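Local coordinates for chain length determinant protein (Shigella flexneri, PDB 4ZM5) that regulates the chain length of the lipopolysaccharide O antigen, probably as an oligomeric membrane protein acting on the growing polysaccharide, at residues K5-A10 with S85-T90; S51-L56 with E67-E72; L145-I150 with K191-R196; Y156-Q161 with L181-L186. The protein carries 1 engineered substitution. All coordinates share one frame; numbering follows the deposited sequence.

Interaction 1: residues K5-A10 with S85-T90; sequences KWTSTA and SYVGQT
Trp6 faces Gly88, and Ser8 faces Tyr86, in two hydrogen-bonded pairs between strands 6-13 and 82-88, neighbours in the antiparallel sheet of the alpha/beta base domain; Thr7 with Val87 and Thr9 with Ser85 form the non-hydrogen-bonded pairs. Four backbone bonds hold the strands, the shortest from Gly88 N to Trp6 O at 2.8 Å and the longest from Trp6 N to Gly88 O at 3.2 Å. CA-H...O contacts supplement them, such as Val87 CA to Trp6 O at 3.3 Å.

Around the indole, the carbonyl carbon of Thr90 lies over one face, 3.8 Å from Trp6 CG and offset toward the rim, and Trp6 CD1 comes 3.2 Å from Gln89 O. With CG anti to the carbonyl carbon (chi1 -56°), the flat ring reaches over the turn into helix 91-159. The Gly88 carbonyl O lies at the indole edge, near its plane.

Thr7 OG1 touches Val87 CG2 at 3.7 Å while bonding to Asp240. The hydroxyls of Thr9 and Ser85 share only a weak hydrogen bond, OG1 to OG at 3.4 Å. Beta-branched Thr and Val suit an extended backbone. The chemistry implies a pairing fixed mainly by main-chain bonds, with Thr7 and Ser8, whose OG bonds to Thr234 O, using their hydroxyls outside the strand pair.

Interaction 2: residues S51-L56 with E67-E72; sequences SAFSAL and EKLTIE
Ser54 and Ile71 are closest in backbone terms, their CA atoms 6.8 Å apart, where segment 51-56 passes strand 68-73 at a distance that only side chains can span. Phe53 does most of the spanning. Its ring meets Leu69 and Ile71 obliquely. CD1 of Ile71 reaches the root of the aromatic side chain, 3.8 Å from Phe53 CB, and lies equally near the ring atom CD1 of Phe53. Ile71 achieves this by holding CG1 anti to its backbone N (chi1 -177°), which lets the longer branch reach Phe53 while CG2 approaches Ser54 CA at 4.3 Å.

Leu69 runs at about a right angle to Phe53 and presents CD2 to the ring, a spacing modelled too short to interpret. The same methyl has a second neighbour in Leu56, whose CB lies 3.8 Å away from Leu69 CD2. These residues belong to the alpha/beta base domain characteristic of Wzz-type chain-length regulators, in which helices pack on one face of an antiparallel sheet. Strand residues two apart, Leu69 and Ile71, project to that face, whereas Thr70 between them points away. A large flat ring and branched aliphatic chains suit this buried, apolar position. Helix 91-159 closes over Phe53 with Ile102 and Val105, and Leu69 and Ile71 also touch the engineered Pro57. Ser54 turns its hydroxyl back to Ser51 O, a hydrogen bond modelled so short that its length is doubtful, and packs on Pro81 of the third subunit.

Interaction 3: residues L145-I150 with K191-R196; sequences LRIRQI and KHEATR
Glu193 opens the contact against Ile147 at the start of the short 3-10 segment 193-195. Its CG, rather than its carboxylate, does the touching: it lies 3.9 Å from Ile147 CG1 and 4.0 Å from Ile147 CG2, the two side chains crossing at about a right angle. A bend at chi2 (-85°) turns the charged end off the isoleucine, so that the aliphatic part of a glutamate serves as packing. The next two residues carry the 3-10 turn round, and a backbone bond from Arg196 N to Glu193 O, 3.3 Å, closes the turn.

Arg196 then reaches in with a chain extended from CG to NE. Its CD slides past Ile147 CD1 at 3.7 Å, while NH1 comes within 3.6 Å of Ile150 CD1 and NH2 within 3.5 Å of Arg146 CG. The two guanidinium planes stand 69° apart. Asp176 of the second subunit, salt-bridged through OD2 to Arg146 NE and through OD1 to Arg196 NH2, probably offsets the like charges. Arg146 NH1 donates to Gln149 OE1 at 2.9 Å, from above the carbonyl plane and in the plane of its own guanidinium.

Within the subunit, the turn after helix 183-191 thus lies against the side of helix 91-159, with Ile150 also packing on Leu186, Met189 and Ile190 of the shorter helix, beside the boundary with the second subunit.

Interaction 4: residues Y156-Q161 with L181-L186; sequences YANQAQ and LGSEAL
Ser183 meets Ala157 and Asn158 where the beginning of helix 183-191 passes the end of helix 91-159. From its backbone, Ser183 N lies 3.7 Å from Ala157 CB, an approach that a methyl group is small enough to permit. Moving out, Ser183 CB sits 4.0 Å from Ala157 CB and nearer still, 3.3 Å, to Asn158 OD1. At the tip, OG lies between the backbone N and the carbonyl carbon (chi1 60°) and bonds to a water at 2.9 Å. That water donates to Asn158 OD1 at 3.2 Å, so the serine and the amide are bridged by solvent.

The arrangement is a helical hairpin at one end of the elongated subunit, the two arms joined by a long connection of irregular structure. Helix 91-159 finishes in a Schellman motif with Gln161 at positive phi as its C-prime residue, and Gly182 takes the N-cap position of the returning helix. Glycine fits there because its backbone angles would press a CB against the preceding carbonyl. One turn further on, Leu186 CD1 packs on Ala157 CB at 3.9 Å, and the leucine side chain also touches Ala153 and Leu154 of the long helix.

The four contacts form two clusters at opposite ends of an elongated subunit. Interactions 1 and 2, with centres about 13 Å apart, share the antiparallel sheet, in which strands 68-73 and 82-88 are neighbours; the hydroxyl of Tyr86 probably hydrogen-bonds to Glu67 between them. Along the chain, interaction 2 falls between the two segments of interaction 1. Interactions 3 and 4, about 15 Å apart between centres, both use helix 91-159, and interaction 4 likewise lies within the span of interaction 3. The centres of interactions 1 and 4 are about 93 Å apart, with this helix running from the sheet end to the far end. Subunit neighbours touch both clusters, so association involves both ends of the protein.

Interaction 1: residues K5-A10 with S85-T90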
loop_
_atom_site.group_PDB
_atom_site.type_symbol
_atom_site.label_atom_id
_atom_site.label_comp_id
_atom_site.label_asym_id
_atom_site.label_seq_id
_atom_site.Cartn_x
_atom_site.Cartn_y
_atom_site.Cartn_z
ATOM N N LYS B 5 5.629 47.228 0.064
ATOM C CA LYS B 5 4.476 48.069 0.386
ATOM C C LYS B 5 3.334 47.294 1.130
ATOM O O LYS B 5 3.289 47.406 2.352
ATOM C CB LYS B 5 3.948 48.789 -0.865
ATOM C CG LYS B 5 4.482 50.203 -0.952
ATOM C CD LYS B 5 4.380 50.788 -2.325
ATOM C CE LYS B 5 5.059 52.128 -2.324
ATOM N NZ LYS B 5 5.181 52.684 -3.695
ATOM N N TRP B 6 2.418 46.542 0.443
ATOM C CA TRP B 6 1.309 45.846 1.156
ATOM C C TRP B 6 1.488 44.329 1.117
ATOM O O TRP B 6 1.673 43.766 0.040
ATOM C CB TRP B 6 -0.076 46.216 0.578
ATOM C CG TRP B 6 -0.374 47.685 0.550
ATOM C CD1 TRP B 6 0.167 48.617 -0.288
ATOM C CD2 TRP B 6 -1.326 48.382 1.362
ATOM N NE1 TRP B 6 -0.383 49.851 -0.044
ATOM C CE2 TRP B 6 -1.311 49.737 0.956
ATOM C CE3 TRP B 6 -2.190 47.997 2.399
ATOM C CZ2 TRP B 6 -2.117 50.713 1.563
ATOM C CZ3 TRP B 6 -3.030 48.948 2.954
ATOM C CH2 TRP B 6 -2.961 50.298 2.567
ATOM N N THR B 7 1.423 43.664 2.288
ATOM C CA THR B 7 1.595 42.213 2.375
ATOM C C THR B 7 0.259 41.492 2.636
ATOM O O THR B 7 -0.438 41.766 3.613
ATOM C CB THR B 7 2.662 41.830 3.436
ATOM O OG1 THR B 7 3.882 42.475 3.118
ATOM C CG2 THR B 7 2.961 40.329 3.480
ATOM N N SER B 8 -0.066 40.552 1.750
ATOM C CA SER B 8 -1.205 39.658 1.903
ATOM C C SER B 8 -0.688 38.309 2.349
ATOM O O SER B 8 0.308 37.817 1.813
ATOM C CB SER B 8 -1.990 39.512 0.615
ATOM O OG SER B 8 -3.106 38.658 0.824
ATOM N N THR B 9 -1.338 37.734 3.357
ATOM C CA THR B 9 -0.907 36.475 3.948
ATOM C C THR B 9 -2.038 35.460 3.944
ATOM O O THR B 9 -3.208 35.808 4.144
ATOM C CB THR B 9 -0.396 36.738 5.389
ATOM O OG1 THR B 9 0.641 37.695 5.336
ATOM C CG2 THR B 9 0.172 35.514 6.050
ATOM N N ALA B 10 -1.655 34.195 3.759
ATOM C CA ALA B 10 -2.524 33.024 3.840
ATOM C C ALA B 10 -1.792 31.927 4.606
ATOM O O ALA B 10 -0.555 31.883 4.584
ATOM C CB ALA B 10 -2.928 32.546 2.452
ATOM N N SER B 85 2.974 34.309 1.549
ATOM C CA SER B 85 2.891 35.763 1.562
ATOM C C SER B 85 3.206 36.373 0.235
ATOM O O SER B 85 4.060 35.883 -0.477
ATOM C CB SER B 85 3.853 36.339 2.597
ATOM O OG SER B 85 3.365 36.133 3.911
ATOM N N TYR B 86 2.542 37.466 -0.082
ATOM C CA TYR B 86 2.776 38.217 -1.306
ATOM C C TYR B 86 2.821 39.705 -0.997
ATOM O O TYR B 86 1.945 40.225 -0.303
ATOM C CB TYR B 86 1.710 37.922 -2.369
ATOM C CG TYR B 86 1.988 38.637 -3.670
ATOM C CD1 TYR B 86 2.993 38.197 -4.531
ATOM C CD2 TYR B 86 1.287 39.787 -4.018
ATOM C CE1 TYR B 86 3.297 38.887 -5.703
ATOM C CE2 TYR B 86 1.584 40.486 -5.184
ATOM C CZ TYR B 86 2.578 40.020 -6.033
ATOM O OH TYR B 86 2.871 40.699 -7.182
ATOM N N VAL B 87 3.830 40.388 -1.545
ATOM C CA VAL B 87 3.980 41.833 -1.406
ATOM C C VAL B 87 3.491 42.488 -2.713
ATOM O O VAL B 87 4.108 42.316 -3.777
ATOM C CB VAL B 87 5.417 42.296 -1.014
ATOM C CG1 VAL B 87 5.467 43.806 -0.765
ATOM C CG2 VAL B 87 5.947 41.534 0.195
ATOM N N GLY B 88 2.369 43.193 -2.603
ATOM C CA GLY B 88 1.743 43.909 -3.707
ATOM C C GLY B 88 1.909 45.413 -3.607
ATOM O O GLY B 88 2.542 45.924 -2.673
ATOM N N GLN B 89 1.338 46.136 -4.574
ATOM C CA GLN B 89 1.406 47.600 -4.639
ATOM C C GLN B 89 0.234 48.259 -3.891
ATOM O O GLN B 89 0.393 49.358 -3.348
ATOM C CB GLN B 89 1.432 48.080 -6.101
ATOM C CG GLN B 89 2.807 48.020 -6.748
ATOM C CD GLN B 89 2.812 48.686 -8.103
ATOM O OE1 GLN B 89 2.665 48.030 -9.143
ATOM N NE2 GLN B 89 2.980 50.009 -8.129
ATOM N N THR B 90 -0.943 47.598 -3.914
ATOM C CA THR B 90 -2.205 48.011 -3.279
ATOM C C THR B 90 -2.674 46.842 -2.382
ATOM O O THR B 90 -2.199 45.731 -2.593
ATOM C CB THR B 90 -3.229 48.431 -4.375
ATOM O OG1 THR B 90 -4.486 48.757 -3.787
ATOM C CG2 THR B 90 -3.394 47.388 -5.493
#

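Interaction 2: residues S51-L56 with E67-E72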
loop_
_atom_site.group_PDB
_atom_site.type_symbol
_atom_site.label_atom_id
_atom_site.label_comp_id
_atom_site.label_asym_id
_atom_site.label_seq_id
_atom_site.Cartn_x
_atom_site.Cartn_y
_atom_site.Cartn_z
ATOM N N SER B 51 5.823 21.977 -2.711
ATOM C CA SER B 51 6.930 21.809 -3.652
ATOM C C SER B 51 6.679 22.600 -4.928
ATOM O O SER B 51 7.571 23.334 -5.342
ATOM C CB SER B 51 7.181 20.339 -3.971
ATOM O OG SER B 51 5.976 19.705 -4.353
ATOM N N ALA B 52 5.469 22.481 -5.526
ATOM C CA ALA B 52 5.074 23.224 -6.724
ATOM C C ALA B 52 5.134 24.735 -6.439
ATOM O O ALA B 52 5.708 25.483 -7.234
ATOM C CB ALA B 52 3.676 22.814 -7.158
ATOM N N PHE B 53 4.615 25.162 -5.255
ATOM C CA PHE B 53 4.588 26.560 -4.800
ATOM C C PHE B 53 5.981 27.194 -4.713
ATOM O O PHE B 53 6.127 28.387 -4.993
ATOM C CB PHE B 53 3.906 26.681 -3.415
ATOM C CG PHE B 53 3.203 28.001 -3.224
ATOM C CD1 PHE B 53 3.894 29.116 -2.755
ATOM C CD2 PHE B 53 1.859 28.147 -3.556
ATOM C CE1 PHE B 53 3.247 30.361 -2.626
ATOM C CE2 PHE B 53 1.220 29.388 -3.444
ATOM C CZ PHE B 53 1.918 30.491 -2.984
ATOM N N SER B 54 6.985 26.407 -4.281
ATOM C CA SER B 54 8.362 26.835 -4.059
ATOM C C SER B 54 9.053 27.310 -5.353
ATOM O O SER B 54 10.054 28.032 -5.264
ATOM C CB SER B 54 9.171 25.725 -3.396
ATOM O OG SER B 54 9.400 24.654 -4.293
ATOM N N ALA B 55 8.514 26.942 -6.541
ATOM C CA ALA B 55 9.071 27.398 -7.814
ATOM C C ALA B 55 8.778 28.911 -8.042
ATOM O O ALA B 55 9.624 29.642 -8.583
ATOM C CB ALA B 55 8.514 26.560 -8.954
ATOM N N LEU B 56 7.585 29.366 -7.602
ATOM C CA LEU B 56 7.089 30.744 -7.747
ATOM C C LEU B 56 8.008 31.777 -7.048
ATOM O O LEU B 56 8.401 32.713 -7.737
ATOM C CB LEU B 56 5.632 30.911 -7.248
ATOM C CG LEU B 56 4.475 30.012 -7.748
ATOM C CD1 LEU B 56 3.210 30.778 -7.796
ATOM C CD2 LEU B 56 4.758 29.318 -9.084
ATOM N N GLU B 67 9.194 40.299 -8.049
ATOM C CA GLU B 67 8.072 40.201 -7.126
ATOM C C GLU B 67 8.515 39.367 -5.929
ATOM O O GLU B 67 9.349 38.458 -6.065
ATOM C CB GLU B 67 6.826 39.602 -7.807
ATOM C CG GLU B 67 6.153 40.509 -8.832
ATOM C CD GLU B 67 5.058 39.860 -9.672
ATOM O OE1 GLU B 67 5.246 39.757 -10.907
ATOM O OE2 GLU B 67 4.010 39.466 -9.110
ATOM N N LYS B 68 7.987 39.702 -4.751
ATOM C CA LYS B 68 8.306 38.994 -3.527
ATOM C C LYS B 68 7.119 38.130 -3.120
ATOM O O LYS B 68 6.047 38.637 -2.769
ATOM C CB LYS B 68 8.725 39.977 -2.402
ATOM C CG LYS B 68 8.892 39.370 -1.002
ATOM C CD LYS B 68 10.199 38.600 -0.817
ATOM C CE LYS B 68 10.602 38.544 0.641
ATOM N NZ LYS B 68 11.802 37.684 0.852
ATOM N N LEU B 69 7.329 36.805 -3.209
ATOM C CA LEU B 69 6.408 35.767 -2.769
ATOM C C LEU B 69 7.170 34.819 -1.864
ATOM O O LEU B 69 8.282 34.395 -2.194
ATOM C CB LEU B 69 5.750 35.033 -3.931
ATOM C CG LEU B 69 4.645 34.084 -3.526
ATOM C CD1 LEU B 69 3.338 34.501 -4.119
ATOM C CD2 LEU B 69 5.000 32.683 -3.935
ATOM N N THR B 70 6.563 34.502 -0.717
ATOM C CA THR B 70 7.178 33.718 0.338
ATOM C C THR B 70 6.330 32.522 0.730
ATOM O O THR B 70 5.099 32.593 0.729
ATOM C CB THR B 70 7.409 34.629 1.548
ATOM O OG1 THR B 70 7.797 35.936 1.117
ATOM C CG2 THR B 70 8.472 34.103 2.466
ATOM N N ILE B 71 7.022 31.418 1.061
ATOM C CA ILE B 71 6.467 30.173 1.588
ATOM C C ILE B 71 7.422 29.717 2.715
ATOM O O ILE B 71 8.594 29.412 2.484
ATOM C CB ILE B 71 6.118 29.066 0.534
ATOM C CG1 ILE B 71 5.456 27.826 1.223
ATOM C CG2 ILE B 71 7.295 28.714 -0.383
ATOM C CD1 ILE B 71 4.576 26.941 0.344
ATOM N N GLU B 72 6.924 29.781 3.950
ATOM C CA GLU B 72 7.670 29.451 5.156
ATOM C C GLU B 72 6.802 28.700 6.145
ATOM O O GLU B 72 5.586 28.938 6.169
ATOM C CB GLU B 72 8.133 30.758 5.826
ATOM C CG GLU B 72 9.264 31.491 5.134
ATOM C CD GLU B 72 9.697 32.709 5.926
ATOM O OE1 GLU B 72 8.985 33.735 5.847
ATOM O OE2 GLU B 72 10.660 32.596 6.722
#

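Interaction 3: residues L145-I150 with K191-R196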
loop_
_atom_site.group_PDB
_atom_site.type_symbol
_atom_site.label_atom_id
_atom_site.label_comp_id
_atom_site.label_asym_id
_atom_site.label_seq_id
_atom_site.Cartn_x
_atom_site.Cartn_y
_atom_site.Cartn_z
ATOM N N LEU B 145 -0.681 -32.382 -13.548
ATOM C CA LEU B 145 -0.060 -33.477 -12.786
ATOM C C LEU B 145 -1.108 -34.547 -12.457
ATOM O O LEU B 145 -0.880 -35.717 -12.766
ATOM C CB LEU B 145 0.618 -32.948 -11.515
ATOM C CG LEU B 145 1.064 -33.977 -10.476
ATOM C CD1 LEU B 145 2.218 -34.825 -10.989
ATOM C CD2 LEU B 145 1.430 -33.316 -9.187
ATOM N N ARG B 146 -2.276 -34.135 -11.941
ATOM C CA ARG B 146 -3.367 -35.032 -11.584
ATOM C C ARG B 146 -3.858 -35.825 -12.785
ATOM O O ARG B 146 -4.045 -37.030 -12.637
ATOM C CB ARG B 146 -4.522 -34.288 -10.900
ATOM C CG ARG B 146 -5.496 -35.210 -10.127
ATOM C CD ARG B 146 -4.778 -36.353 -9.412
ATOM N NE ARG B 146 -5.551 -36.906 -8.310
ATOM C CZ ARG B 146 -5.025 -37.570 -7.287
ATOM N NH1 ARG B 146 -3.718 -37.785 -7.226
ATOM N NH2 ARG B 146 -5.802 -38.018 -6.311
ATOM N N ILE B 147 -4.000 -35.191 -13.979
ATOM C CA ILE B 147 -4.417 -35.898 -15.198
ATOM C C ILE B 147 -3.358 -36.951 -15.586
ATOM O O ILE B 147 -3.750 -38.079 -15.881
ATOM C CB ILE B 147 -4.778 -34.962 -16.383
ATOM C CG1 ILE B 147 -5.877 -33.922 -15.995
ATOM C CG2 ILE B 147 -5.181 -35.764 -17.658
ATOM C CD1 ILE B 147 -7.273 -34.490 -15.432
ATOM N N ARG B 148 -2.036 -36.619 -15.514
ATOM C CA ARG B 148 -0.956 -37.569 -15.793
ATOM C C ARG B 148 -1.042 -38.772 -14.837
ATOM O O ARG B 148 -0.952 -39.921 -15.289
ATOM C CB ARG B 148 0.424 -36.880 -15.690
ATOM C CG ARG B 148 0.793 -36.080 -16.939
ATOM C CD ARG B 148 2.251 -35.608 -16.978
ATOM N NE ARG B 148 2.726 -34.966 -15.739
ATOM C CZ ARG B 148 2.656 -33.660 -15.481
ATOM N NH1 ARG B 148 2.119 -32.826 -16.367
ATOM N NH2 ARG B 148 3.103 -33.181 -14.330
ATOM N N GLN B 149 -1.289 -38.499 -13.530
ATOM C CA GLN B 149 -1.449 -39.524 -12.484
ATOM C C GLN B 149 -2.635 -40.449 -12.776
ATOM O O GLN B 149 -2.497 -41.656 -12.614
ATOM C CB GLN B 149 -1.619 -38.869 -11.100
ATOM C CG GLN B 149 -0.367 -38.126 -10.660
ATOM C CD GLN B 149 -0.465 -37.543 -9.261
ATOM O OE1 GLN B 149 -1.438 -36.915 -8.879
ATOM N NE2 GLN B 149 0.572 -37.715 -8.467
ATOM N N ILE B 150 -3.776 -39.875 -13.241
ATOM C CA ILE B 150 -4.996 -40.597 -13.645
ATOM C C ILE B 150 -4.670 -41.435 -14.889
ATOM O O ILE B 150 -5.075 -42.598 -14.946
ATOM C CB ILE B 150 -6.215 -39.628 -13.846
ATOM C CG1 ILE B 150 -6.582 -38.926 -12.511
ATOM C CG2 ILE B 150 -7.437 -40.339 -14.432
ATOM C CD1 ILE B 150 -7.447 -37.658 -12.630
ATOM N N LYS B 191 -11.416 -38.338 -20.373
ATOM C CA LYS B 191 -12.305 -37.847 -21.450
ATOM C C LYS B 191 -12.851 -36.448 -21.111
ATOM O O LYS B 191 -13.126 -35.661 -22.029
ATOM C CB LYS B 191 -13.486 -38.806 -21.718
ATOM C CG LYS B 191 -13.128 -40.147 -22.339
ATOM C CD LYS B 191 -14.342 -41.105 -22.283
ATOM C CE LYS B 191 -13.986 -42.583 -22.291
ATOM N NZ LYS B 191 -13.748 -43.104 -23.660
ATOM N N HIS B 192 -12.989 -36.136 -19.798
ATOM C CA HIS B 192 -13.530 -34.855 -19.338
ATOM C C HIS B 192 -12.484 -33.951 -18.734
ATOM O O HIS B 192 -12.832 -32.932 -18.122
ATOM C CB HIS B 192 -14.666 -35.081 -18.354
ATOM C CG HIS B 192 -15.864 -35.657 -19.036
ATOM N ND1 HIS B 192 -16.574 -34.930 -19.972
ATOM C CD2 HIS B 192 -16.393 -36.898 -18.949
ATOM C CE1 HIS B 192 -17.530 -35.735 -20.395
ATOM N NE2 HIS B 192 -17.466 -36.926 -19.800
ATOM N N GLU B 193 -11.204 -34.280 -18.985
ATOM C CA GLU B 193 -10.013 -33.568 -18.532
ATOM C C GLU B 193 -10.213 -32.073 -18.660
ATOM O O GLU B 193 -9.953 -31.352 -17.708
ATOM C CB GLU B 193 -8.781 -34.042 -19.353
ATOM C CG GLU B 193 -7.592 -33.082 -19.449
ATOM C CD GLU B 193 -7.643 -32.015 -20.531
ATOM O OE1 GLU B 193 -8.185 -32.290 -21.628
ATOM O OE2 GLU B 193 -7.168 -30.886 -20.264
ATOM N N ALA B 194 -10.709 -31.619 -19.834
ATOM C CA ALA B 194 -10.885 -30.212 -20.171
ATOM C C ALA B 194 -11.852 -29.505 -19.254
ATOM O O ALA B 194 -11.594 -28.364 -18.903
ATOM C CB ALA B 194 -11.337 -30.069 -21.612
ATOM N N THR B 195 -12.946 -30.160 -18.856
ATOM C CA THR B 195 -13.964 -29.499 -18.043
ATOM C C THR B 195 -13.735 -29.676 -16.531
ATOM O O THR B 195 -14.536 -29.173 -15.738
ATOM C CB THR B 195 -15.365 -29.922 -18.482
ATOM O OG1 THR B 195 -15.423 -31.345 -18.576
ATOM C CG2 THR B 195 -15.775 -29.277 -19.802
ATOM N N ARG B 196 -12.623 -30.293 -16.124
ATOM C CA ARG B 196 -12.287 -30.436 -14.706
ATOM C C ARG B 196 -11.900 -29.048 -14.151
ATOM O O ARG B 196 -10.978 -28.436 -14.686
ATOM C CB ARG B 196 -11.141 -31.443 -14.536
ATOM C CG ARG B 196 -10.668 -31.620 -13.105
ATOM C CD ARG B 196 -9.542 -32.621 -13.106
ATOM N NE ARG B 196 -9.101 -32.978 -11.758
ATOM C CZ ARG B 196 -9.286 -34.165 -11.180
ATOM N NH1 ARG B 196 -9.934 -35.137 -11.823
ATOM N NH2 ARG B 196 -8.844 -34.382 -9.948
#

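Interaction 4: residues Y156-Q161 with L181-L186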
loop_
_atom_site.group_PDB
_atom_site.type_symbol
_atom_site.label_atom_id
_atom_site.label_comp_id
_atom_site.label_asym_id
_atom_site.label_seq_id
_atom_site.Cartn_x
_atom_site.Cartn_y
_atom_site.Cartn_z
ATOM N N TYR B 156 -2.649 -49.205 -14.925
ATOM C CA TYR B 156 -2.650 -50.203 -13.847
ATOM C C TYR B 156 -4.022 -50.895 -13.734
ATOM O O TYR B 156 -4.086 -52.117 -13.518
ATOM C CB TYR B 156 -2.259 -49.608 -12.462
ATOM C CG TYR B 156 -1.145 -48.584 -12.411
ATOM C CD1 TYR B 156 -0.058 -48.656 -13.282
ATOM C CD2 TYR B 156 -1.116 -47.609 -11.414
ATOM C CE1 TYR B 156 0.976 -47.725 -13.226
ATOM C CE2 TYR B 156 -0.081 -46.679 -11.341
ATOM C CZ TYR B 156 0.964 -46.743 -12.249
ATOM O OH TYR B 156 1.985 -45.835 -12.169
ATOM N N ALA B 157 -5.120 -50.097 -13.838
ATOM C CA ALA B 157 -6.501 -50.587 -13.752
ATOM C C ALA B 157 -6.799 -51.560 -14.888
ATOM O O ALA B 157 -7.455 -52.572 -14.662
ATOM C CB ALA B 157 -7.480 -49.423 -13.789
ATOM N N ASN B 158 -6.276 -51.277 -16.095
ATOM C CA ASN B 158 -6.453 -52.147 -17.257
ATOM C C ASN B 158 -5.650 -53.437 -17.118
ATOM O O ASN B 158 -6.142 -54.476 -17.530
ATOM C CB ASN B 158 -6.056 -51.426 -18.550
ATOM C CG ASN B 158 -7.039 -50.383 -19.026
ATOM O OD1 ASN B 158 -8.249 -50.427 -18.750
ATOM N ND2 ASN B 158 -6.549 -49.459 -19.822
ATOM N N GLN B 159 -4.412 -53.382 -16.572
ATOM C CA GLN B 159 -3.601 -54.600 -16.428
ATOM C C GLN B 159 -4.176 -55.513 -15.342
ATOM O O GLN B 159 -4.182 -56.738 -15.514
ATOM C CB GLN B 159 -2.118 -54.308 -16.157
ATOM C CG GLN B 159 -1.207 -55.385 -16.783
ATOM C CD GLN B 159 0.228 -55.352 -16.280
ATOM O OE1 GLN B 159 1.061 -54.534 -16.731
ATOM N NE2 GLN B 159 0.559 -56.281 -15.361
ATOM N N ALA B 160 -4.677 -54.916 -14.242
ATOM C CA ALA B 160 -5.298 -55.645 -13.138
ATOM C C ALA B 160 -6.730 -56.064 -13.493
ATOM O O ALA B 160 -7.351 -56.795 -12.723
ATOM C CB ALA B 160 -5.295 -54.793 -11.879
ATOM N N GLN B 161 -7.238 -55.607 -14.664
ATOM C CA GLN B 161 -8.562 -55.870 -15.239
ATOM C C GLN B 161 -9.703 -55.430 -14.293
ATOM O O GLN B 161 -10.772 -56.055 -14.269
ATOM C CB GLN B 161 -8.708 -57.346 -15.630
ATOM C CG GLN B 161 -7.715 -57.804 -16.689
ATOM C CD GLN B 161 -8.374 -58.725 -17.671
ATOM O OE1 GLN B 161 -8.736 -59.861 -17.342
ATOM N NE2 GLN B 161 -8.565 -58.246 -18.897
ATOM N N LEU B 181 -10.293 -46.917 -8.390
ATOM C CA LEU B 181 -11.508 -46.236 -8.815
ATOM C C LEU B 181 -12.103 -46.931 -10.038
ATOM O O LEU B 181 -13.279 -46.739 -10.344
ATOM C CB LEU B 181 -11.240 -44.757 -9.090
ATOM C CG LEU B 181 -10.760 -43.932 -7.880
ATOM C CD1 LEU B 181 -10.471 -42.507 -8.274
ATOM C CD2 LEU B 181 -11.753 -43.949 -6.745
ATOM N N GLY B 182 -11.303 -47.782 -10.679
ATOM C CA GLY B 182 -11.707 -48.576 -11.834
ATOM C C GLY B 182 -11.405 -47.875 -13.127
ATOM O O GLY B 182 -11.498 -46.653 -13.179
ATOM N N SER B 183 -11.091 -48.637 -14.191
ATOM C CA SER B 183 -10.776 -48.088 -15.516
ATOM C C SER B 183 -11.921 -47.247 -16.105
ATOM O O SER B 183 -11.646 -46.259 -16.786
ATOM C CB SER B 183 -10.387 -49.193 -16.490
ATOM O OG SER B 183 -11.432 -50.137 -16.649
ATOM N N GLU B 184 -13.182 -47.601 -15.812
ATOM C CA GLU B 184 -14.372 -46.886 -16.293
ATOM C C GLU B 184 -14.422 -45.428 -15.802
ATOM O O GLU B 184 -14.624 -44.522 -16.615
ATOM C CB GLU B 184 -15.646 -47.613 -15.861
ATOM C CG GLU B 184 -16.326 -48.409 -16.954
ATOM C CD GLU B 184 -17.426 -49.290 -16.392
ATOM O OE1 GLU B 184 -18.603 -48.862 -16.346
ATOM O OE2 GLU B 184 -17.079 -50.386 -15.904
ATOM N N ALA B 185 -14.224 -45.200 -14.482
ATOM C CA ALA B 185 -14.210 -43.861 -13.889
ATOM C C ALA B 185 -12.956 -43.094 -14.280
ATOM O O ALA B 185 -13.002 -41.875 -14.458
ATOM C CB ALA B 185 -14.301 -43.957 -12.378
ATOM N N LEU B 186 -11.833 -43.795 -14.392
ATOM C CA LEU B 186 -10.577 -43.163 -14.762
ATOM C C LEU B 186 -10.627 -42.648 -16.199
ATOM O O LEU B 186 -10.180 -41.525 -16.439
ATOM C CB LEU B 186 -9.405 -44.123 -14.561
ATOM C CG LEU B 186 -9.087 -44.509 -13.095
ATOM C CD1 LEU B 186 -8.082 -45.646 -13.045
ATOM C CD2 LEU B 186 -8.622 -43.295 -12.263
HETATM O O HOH W 1 -10.008 -52.582 -17.083
#